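Local structure of transcriptional regulator, LacI family (Corynebacterium glutamicum, 3H5T) at residues L75-T80 with S196-R201; A109-S114 with E246-N251. The protein acts as an inositol-dependent transcriptional activator of the inositol phosphate synthase gene and binds a palindromic promoter motif, so regulating cell wall biogenesis. One frame throughout, in Å; residues are numbered along the deposited sequence.

Contact 1. Residues L75-T80 with S196-R201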
ATOM      1  N   LEU A  75       2.292  -3.511  11.505  1.00 27.85           N
ATOM      2  CA  LEU A  75       2.278  -4.313  10.293  1.00 28.00           C
ATOM      3  C   LEU A  75       1.970  -5.757  10.691  1.00 27.53           C
ATOM      4  O   LEU A  75       2.711  -6.375  11.458  1.00 26.87           O
ATOM      5  CB  LEU A  75       3.658  -4.228   9.609  1.00 30.49           C
ATOM      6  CG  LEU A  75       3.772  -4.513   8.109  1.00 32.23           C
ATOM      7  CD1 LEU A  75       2.925  -3.527   7.351  1.00 34.92           C
ATOM      8  CD2 LEU A  75       5.205  -4.381   7.654  1.00 33.60           C
ATOM      9  N   THR A  76       0.873  -6.292  10.175  1.00 26.41           N
ATOM     10  CA  THR A  76       0.498  -7.662  10.482  1.00 24.11           C
ATOM     11  C   THR A  76       1.239  -8.618   9.511  1.00 23.55           C
ATOM     12  O   THR A  76       0.687  -9.593   9.001  1.00 21.89           O
ATOM     13  CB  THR A  76      -1.058  -7.799  10.426  1.00 23.81           C
ATOM     14  OG1 THR A  76      -1.465  -8.858  11.290  1.00 26.99           O
ATOM     15  CG2 THR A  76      -1.557  -8.065   9.021  1.00 20.71           C
ATOM     16  N   GLU A  77       2.516  -8.310   9.287  1.00 23.85           N
ATOM     17  CA  GLU A  77       3.402  -9.073   8.401  1.00 25.44           C
ATOM     18  C   GLU A  77       4.805  -9.099   8.985  1.00 26.92           C
ATOM     19  O   GLU A  77       5.078  -8.444   9.990  1.00 28.21           O
ATOM     20  CB  GLU A  77       3.529  -8.407   7.022  1.00 23.63           C
ATOM     21  CG  GLU A  77       2.251  -8.172   6.275  1.00 22.01           C
ATOM     22  CD  GLU A  77       1.537  -9.454   5.974  1.00 24.51           C
ATOM     23  OE1 GLU A  77       2.166 -10.524   6.125  1.00 23.57           O
ATOM     24  OE2 GLU A  77       0.352  -9.390   5.581  1.00 25.29           O
ATOM     25  N   ASP A  78       5.696  -9.852   8.340  1.00 28.35           N
ATOM     26  CA  ASP A  78       7.092  -9.900   8.761  1.00 27.20           C
ATOM     27  C   ASP A  78       7.655  -8.502   8.481  1.00 25.05           C
ATOM     28  O   ASP A  78       7.285  -7.859   7.491  1.00 22.94           O
ATOM     29  CB  ASP A  78       7.883 -10.926   7.941  1.00 31.85           C
ATOM     30  CG  ASP A  78       7.620 -12.358   8.374  1.00 39.44           C
ATOM     31  OD1 ASP A  78       7.687 -12.630   9.598  1.00 42.27           O
ATOM     32  OD2 ASP A  78       7.363 -13.216   7.491  1.00 39.78           O
ATOM     33  N   LEU A  79       8.541  -8.036   9.352  1.00 22.15           N
ATOM     34  CA  LEU A  79       9.157  -6.724   9.199  1.00 21.91           C
ATOM     35  C   LEU A  79       9.748  -6.493   7.810  1.00 21.38           C
ATOM     36  O   LEU A  79       9.879  -5.347   7.379  1.00 18.72           O
ATOM     37  CB  LEU A  79      10.259  -6.546  10.240  1.00 24.56           C
ATOM     38  CG  LEU A  79      10.707  -5.111  10.473  1.00 26.42           C
ATOM     39  CD1 LEU A  79       9.509  -4.268  10.894  1.00 26.89           C
ATOM     40  CD2 LEU A  79      11.781  -5.092  11.542  1.00 30.02           C
ATOM     41  N   THR A  80      10.107  -7.579   7.115  1.00 21.44           N
ATOM     42  CA  THR A  80      10.690  -7.486   5.778  1.00 21.64           C
ATOM     43  C   THR A  80       9.690  -6.909   4.777  1.00 21.33           C
ATOM     44  O   THR A  80      10.058  -6.189   3.854  1.00 22.18           O
ATOM     45  CB  THR A  80      11.173  -8.873   5.262  1.00 23.73           C
ATOM     46  OG1 THR A  80      10.091  -9.812   5.304  1.00 25.11           O
ATOM     47  CG2 THR A  80      12.328  -9.401   6.117  1.00 24.15           C
ATOM     48  N   SER A 196      -5.638 -14.130  -5.063  1.00 25.48           N
ATOM     49  CA  SER A 196      -5.676 -13.227  -3.915  1.00 22.59           C
ATOM     50  C   SER A 196      -4.611 -13.522  -2.889  1.00 20.20           C
ATOM     51  O   SER A 196      -4.011 -14.604  -2.886  1.00 19.59           O
ATOM     52  CB  SER A 196      -7.027 -13.326  -3.202  1.00 24.43           C
ATOM     53  OG  SER A 196      -8.042 -12.653  -3.922  1.00 32.48           O
ATOM     54  N   ILE A 197      -4.380 -12.555  -2.010  1.00 17.92           N
ATOM     55  CA  ILE A 197      -3.440 -12.758  -0.917  1.00 18.35           C
ATOM     56  C   ILE A 197      -4.298 -13.049   0.325  1.00 17.28           C
ATOM     57  O   ILE A 197      -5.507 -13.236   0.196  1.00 18.72           O
ATOM     58  CB  ILE A 197      -2.486 -11.539  -0.723  1.00 19.30           C
ATOM     59  CG1 ILE A 197      -3.254 -10.220  -0.673  1.00 16.78           C
ATOM     60  CG2 ILE A 197      -1.478 -11.499  -1.866  1.00 18.92           C
ATOM     61  CD1 ILE A 197      -2.372  -9.054  -0.306  1.00 15.37           C
ATOM     62  N   ARG A 198      -3.699 -13.085   1.511  1.00 18.05           N
ATOM     63  CA  ARG A 198      -4.425 -13.431   2.742  1.00 17.10           C
ATOM     64  C   ARG A 198      -5.876 -12.976   2.898  1.00 18.05           C
ATOM     65  O   ARG A 198      -6.172 -11.786   2.907  1.00 18.99           O
ATOM     66  CB  ARG A 198      -3.635 -12.980   3.964  1.00 17.92           C
ATOM     67  CG  ARG A 198      -4.037 -13.698   5.251  1.00 16.60           C
ATOM     68  CD  ARG A 198      -3.095 -13.340   6.381  1.00 14.84           C
ATOM     69  NE  ARG A 198      -1.697 -13.454   5.962  1.00 14.92           N
ATOM     70  CZ  ARG A 198      -0.802 -12.476   6.082  1.00 13.73           C
ATOM     71  NH1 ARG A 198      -1.152 -11.314   6.611  1.00 11.81           N
ATOM     72  NH2 ARG A 198       0.438 -12.651   5.660  1.00 13.81           N
ATOM     73  N   LEU A 199      -6.776 -13.948   3.033  1.00 18.17           N
ATOM     74  CA  LEU A 199      -8.199 -13.672   3.205  1.00 18.79           C
ATOM     75  C   LEU A 199      -8.650 -13.791   4.669  1.00 20.39           C
ATOM     76  O   LEU A 199      -9.657 -13.194   5.050  1.00 21.43           O
ATOM     77  CB  LEU A 199      -9.036 -14.614   2.320  1.00 13.98           C
ATOM     78  CG  LEU A 199      -9.106 -14.297   0.809  1.00 14.51           C
ATOM     79  CD1 LEU A 199      -9.547 -15.526  -0.001  1.00  8.16           C
ATOM     80  CD2 LEU A 199     -10.064 -13.132   0.583  1.00 12.75           C
ATOM     81  N   ASP A 200      -7.909 -14.543   5.483  1.00 20.20           N
ATOM     82  CA  ASP A 200      -8.277 -14.725   6.885  1.00 23.26           C
ATOM     83  C   ASP A 200      -7.109 -15.186   7.770  1.00 24.04           C
ATOM     84  O   ASP A 200      -6.024 -15.478   7.270  1.00 25.12           O
ATOM     85  CB  ASP A 200      -9.423 -15.739   6.991  1.00 24.33           C
ATOM     86  CG  ASP A 200     -10.402 -15.397   8.101  1.00 28.11           C
ATOM     87  OD1 ASP A 200      -9.993 -14.730   9.081  1.00 28.41           O
ATOM     88  OD2 ASP A 200     -11.580 -15.799   7.997  1.00 30.73           O
ATOM     89  N   ARG A 201      -7.343 -15.263   9.079  1.00 25.55           N
ATOM     90  CA  ARG A 201      -6.309 -15.689  10.029  1.00 27.83           C
ATOM     91  C   ARG A 201      -5.873 -17.132   9.792  1.00 27.15           C
ATOM     92  O   ARG A 201      -4.677 -17.429   9.729  1.00 27.55           O
ATOM     93  CB  ARG A 201      -6.800 -15.571  11.478  1.00 30.10           C
ATOM     94  CG  ARG A 201      -7.320 -14.205  11.885  1.00 36.67           C
ATOM     95  CD  ARG A 201      -7.717 -14.193  13.365  1.00 39.81           C
ATOM     96  NE  ARG A 201      -6.578 -13.997  14.262  1.00 43.00           N
ATOM     97  CZ  ARG A 201      -6.527 -14.449  15.515  1.00 45.47           C
ATOM     98  NH1 ARG A 201      -7.550 -15.132  16.021  1.00 46.27           N
ATOM     99  NH2 ARG A 201      -5.457 -14.212  16.268  1.00 44.68           N
TER
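R198 grips the E77 carboxylate end-on in a bidentate salt bridge, NH1 and NH2 of the guanidinium each taking one oxygen. The two bonds are not alike. NH2 of R198 reaches OE1 of E77 at 2.8 Å along a nearly straight path (172°), in the guanidinium plane and on the syn lone pair of the oxygen. NH1 of R198 comes to OE2 of E77 at 2.7 Å, but this bond is bent to 136° and enters from above the carboxylate plane, in keeping with a twist between the two flat groups. With both nitrogens engaged, the orientation of the guanidinium as a whole is fixed relative to the carboxylate.

Each residue has a shape suited to its task. R198 sends CG anti to its backbone N (chi1 -160°) and runs straight until a bend at chi3, long enough to span backbones whose CA atoms, in E77 and R198, are 10.6 Å apart. E77 folds its shorter chain at chi2, which brings the carboxylate nearer than its CB direction alone would. Beside the bridge, the T76 methyl CG2 lies 4.1 Å from NH1 of R198, a light contact that adds little area. A cation-pi interaction with W248 gives the same arginine a second partner.

This buried contact spans the two lobes of the periplasmic-binding-protein fold of LacI regulators. Residues 76-80 lead from strand 70-75 to helix 81-84 in the lobe of the larger sheet; R198 sits just past strand 192-197 of the other sheet, whose S196 bonds through its backbone to M245 and C247 next door.

Contact 2. Residues A109-S114 with E246-N251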
ATOM      1  N   ALA A 109       3.579  -7.458  13.720  1.00 21.02           N
ATOM      2  CA  ALA A 109       2.554  -8.210  14.427  1.00 20.37           C
ATOM      3  C   ALA A 109       2.241  -9.500  13.694  1.00 22.19           C
ATOM      4  O   ALA A 109       1.996  -9.492  12.488  1.00 24.81           O
ATOM      5  CB  ALA A 109       1.301  -7.373  14.561  1.00 19.22           C
ATOM      6  N   SER A 110       2.243 -10.613  14.413  1.00 21.73           N
ATOM      7  CA  SER A 110       1.953 -11.894  13.782  1.00 22.72           C
ATOM      8  C   SER A 110       0.493 -12.020  13.359  1.00 22.74           C
ATOM      9  O   SER A 110      -0.417 -11.669  14.112  1.00 20.37           O
ATOM     10  CB  SER A 110       2.286 -13.050  14.721  1.00 23.67           C
ATOM     11  OG  SER A 110       1.849 -14.274  14.148  1.00 24.72           O
ATOM     12  N   PRO A 111       0.259 -12.518  12.135  1.00 23.42           N
ATOM     13  CA  PRO A 111      -1.089 -12.708  11.585  1.00 23.75           C
ATOM     14  C   PRO A 111      -1.660 -14.103  11.859  1.00 24.38           C
ATOM     15  O   PRO A 111      -2.753 -14.430  11.407  1.00 23.27           O
ATOM     16  CB  PRO A 111      -0.881 -12.458  10.098  1.00 23.19           C
ATOM     17  CG  PRO A 111       0.468 -13.050   9.872  1.00 22.68           C
ATOM     18  CD  PRO A 111       1.262 -12.528  11.053  1.00 23.15           C
ATOM     19  N   ALA A 112      -0.912 -14.915  12.605  1.00 26.52           N
ATOM     20  CA  ALA A 112      -1.313 -16.286  12.936  1.00 26.22           C
ATOM     21  C   ALA A 112      -2.596 -16.369  13.759  1.00 26.45           C
ATOM     22  O   ALA A 112      -2.852 -15.528  14.615  1.00 27.09           O
ATOM     23  CB  ALA A 112      -0.178 -16.986  13.669  1.00 24.82           C
ATOM     24  N   SER A 113      -3.393 -17.399  13.507  1.00 27.44           N
ATOM     25  CA  SER A 113      -4.657 -17.576  14.219  1.00 30.01           C
ATOM     26  C   SER A 113      -4.463 -17.958  15.687  1.00 31.43           C
ATOM     27  O   SER A 113      -5.417 -17.988  16.458  1.00 31.62           O
ATOM     28  CB  SER A 113      -5.490 -18.655  13.533  1.00 28.61           C
ATOM     29  OG  SER A 113      -4.843 -19.908  13.643  1.00 30.23           O
ATOM     30  N   SER A 114      -3.221 -18.245  16.061  1.00 34.05           N
ATOM     31  CA  SER A 114      -2.887 -18.644  17.424  1.00 34.80           C
ATOM     32  C   SER A 114      -2.694 -17.462  18.362  1.00 36.60           C
ATOM     33  O   SER A 114      -2.608 -17.638  19.581  1.00 38.03           O
ATOM     34  CB  SER A 114      -1.608 -19.482  17.418  1.00 34.77           C
ATOM     35  OG  SER A 114      -0.527 -18.752  16.852  1.00 34.76           O
ATOM     36  N   GLU A 246      -5.433 -18.596  -3.452  1.00 24.49           N
ATOM     37  CA  GLU A 246      -4.779 -17.633  -2.580  1.00 23.69           C
ATOM     38  C   GLU A 246      -3.438 -18.106  -2.030  1.00 24.43           C
ATOM     39  O   GLU A 246      -3.140 -19.299  -2.023  1.00 24.98           O
ATOM     40  CB  GLU A 246      -5.724 -17.298  -1.412  1.00 22.38           C
ATOM     41  CG  GLU A 246      -5.126 -17.410  -0.007  1.00 21.90           C
ATOM     42  CD  GLU A 246      -6.155 -17.195   1.099  1.00 20.91           C
ATOM     43  OE1 GLU A 246      -7.275 -17.736   0.991  1.00 20.08           O
ATOM     44  OE2 GLU A 246      -5.843 -16.499   2.086  1.00 16.81           O
ATOM     45  N   CYS A 247      -2.618 -17.149  -1.602  1.00 23.99           N
ATOM     46  CA  CYS A 247      -1.344 -17.456  -0.975  1.00 24.82           C
ATOM     47  C   CYS A 247      -1.340 -16.656   0.321  1.00 25.01           C
ATOM     48  O   CYS A 247      -1.338 -15.422   0.319  1.00 27.28           O
ATOM     49  CB  CYS A 247      -0.147 -17.105  -1.882  1.00 26.66           C
ATOM     50  SG  CYS A 247       0.003 -15.429  -2.516  1.00 30.64           S
ATOM     51  N   TRP A 248      -1.387 -17.374   1.435  1.00 23.60           N
ATOM     52  CA  TRP A 248      -1.428 -16.746   2.747  1.00 23.55           C
ATOM     53  C   TRP A 248      -0.276 -15.764   2.961  1.00 24.27           C
ATOM     54  O   TRP A 248      -0.463 -14.680   3.517  1.00 24.67           O
ATOM     55  CB  TRP A 248      -1.410 -17.823   3.821  1.00 21.67           C
ATOM     56  CG  TRP A 248      -2.013 -17.384   5.100  1.00 20.65           C
ATOM     57  CD1 TRP A 248      -3.332 -17.174   5.348  1.00 20.98           C
ATOM     58  CD2 TRP A 248      -1.322 -17.118   6.322  1.00 20.01           C
ATOM     59  NE1 TRP A 248      -3.511 -16.797   6.657  1.00 23.90           N
ATOM     60  CE2 TRP A 248      -2.291 -16.752   7.277  1.00 21.48           C
ATOM     61  CE3 TRP A 248       0.028 -17.151   6.703  1.00 20.58           C
ATOM     62  CZ2 TRP A 248      -1.959 -16.423   8.597  1.00 21.24           C
ATOM     63  CZ3 TRP A 248       0.361 -16.821   8.016  1.00 20.11           C
ATOM     64  CH2 TRP A 248      -0.633 -16.462   8.947  1.00 20.14           C
ATOM     65  N   ILE A 249       0.918 -16.154   2.529  1.00 23.86           N
ATOM     66  CA  ILE A 249       2.086 -15.296   2.643  1.00 23.27           C
ATOM     67  C   ILE A 249       2.325 -14.667   1.274  1.00 24.43           C
ATOM     68  O   ILE A 249       2.352 -15.361   0.261  1.00 22.98           O
ATOM     69  CB  ILE A 249       3.327 -16.108   3.080  1.00 22.41           C
ATOM     70  CG1 ILE A 249       3.138 -16.577   4.518  1.00 21.34           C
ATOM     71  CG2 ILE A 249       4.591 -15.270   2.940  1.00 20.51           C
ATOM     72  CD1 ILE A 249       4.121 -17.617   4.953  1.00 21.72           C
ATOM     73  N   ASN A 250       2.469 -13.346   1.241  1.00 27.38           N
ATOM     74  CA  ASN A 250       2.696 -12.639  -0.021  1.00 28.64           C
ATOM     75  C   ASN A 250       4.196 -12.470  -0.287  1.00 29.60           C
ATOM     76  O   ASN A 250       4.811 -11.512   0.175  1.00 28.88           O
ATOM     77  CB  ASN A 250       1.986 -11.275   0.011  1.00 26.51           C
ATOM     78  CG  ASN A 250       1.964 -10.580  -1.352  1.00 27.01           C
ATOM     79  OD1 ASN A 250       1.730 -11.208  -2.372  1.00 25.07           O
ATOM     80  ND2 ASN A 250       2.184  -9.270  -1.357  1.00 27.87           N
ATOM     81  N   ASN A 251       4.763 -13.428  -1.024  1.00 31.49           N
ATOM     82  CA  ASN A 251       6.186 -13.455  -1.399  1.00 33.20           C
ATOM     83  C   ASN A 251       6.332 -13.617  -2.898  1.00 33.92           C
ATOM     84  O   ASN A 251       5.383 -13.960  -3.598  1.00 34.71           O
ATOM     85  CB  ASN A 251       6.916 -14.656  -0.792  1.00 34.55           C
ATOM     86  CG  ASN A 251       7.149 -14.515   0.668  1.00 37.37           C
ATOM     87  OD1 ASN A 251       7.797 -15.361   1.286  1.00 40.08           O
ATOM     88  ND2 ASN A 251       6.621 -13.447   1.249  1.00 40.51           N
TER
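The indole of W248 presents the far edge of its six-membered ring to P111, and no hydrogen bond crosses between the two segments. CH2 of W248 lies 3.7 Å from CG of P111, while the neighbouring CZ2 of W248 comes to 3.5 Å from the carbonyl O of P111. The backbone N of A112 also sits at the ring edge, near its plane, 4.0 Å from CH2 of W248. Proline and tryptophan suit this partly exposed place: a rigid, compact ring offers a firm apolar surface, and the indole is long enough to meet it from a backbone 9.7 Å away, measured between the CA atoms of P111 and W248.

Both partners are positioned from behind. With chi1 at -155°, the indole of W248 swings beside its own carbonyl carbon and reaches across to the other segment; its NE1 donates to the carbonyl of D200, and its backbone N is bonded to D205. On the other side, S110 OG accepts from the backbone N of A112 at 3.2 Å, closing an ST turn around P111 that fixes the course of the chain there. R198 touches both P111 and W248.

This is a second, partly exposed bridge between the lobes of the periplasmic-binding-protein fold: residues 109-114 join strand 103-108, outermost in its sheet, to helix 117-125, and W248 lies between strand 244-247 of the second sheet and helix 252-265.

From the N terminus, the chain leaves strand 70-75 through 75-80, then strand 103-108 through 109-114, both in the lobe of the larger sheet. It later emerges from strand 192-197 into 196-201, closing the loop of contact 1, and from strand 244-247 into 246-251, closing that of contact 2. The two closures cross rather than nest. Within each lobe the two contacts are joined by a probable hydrogen bond, the L75 carbonyl O to A109 N in one and L199 N to E246 in the other, where strands 192-197 and 244-247 are also sheet neighbours. The contacts, centred about 4 Å apart, thus form one patch tying the strand ends of the two lobes together.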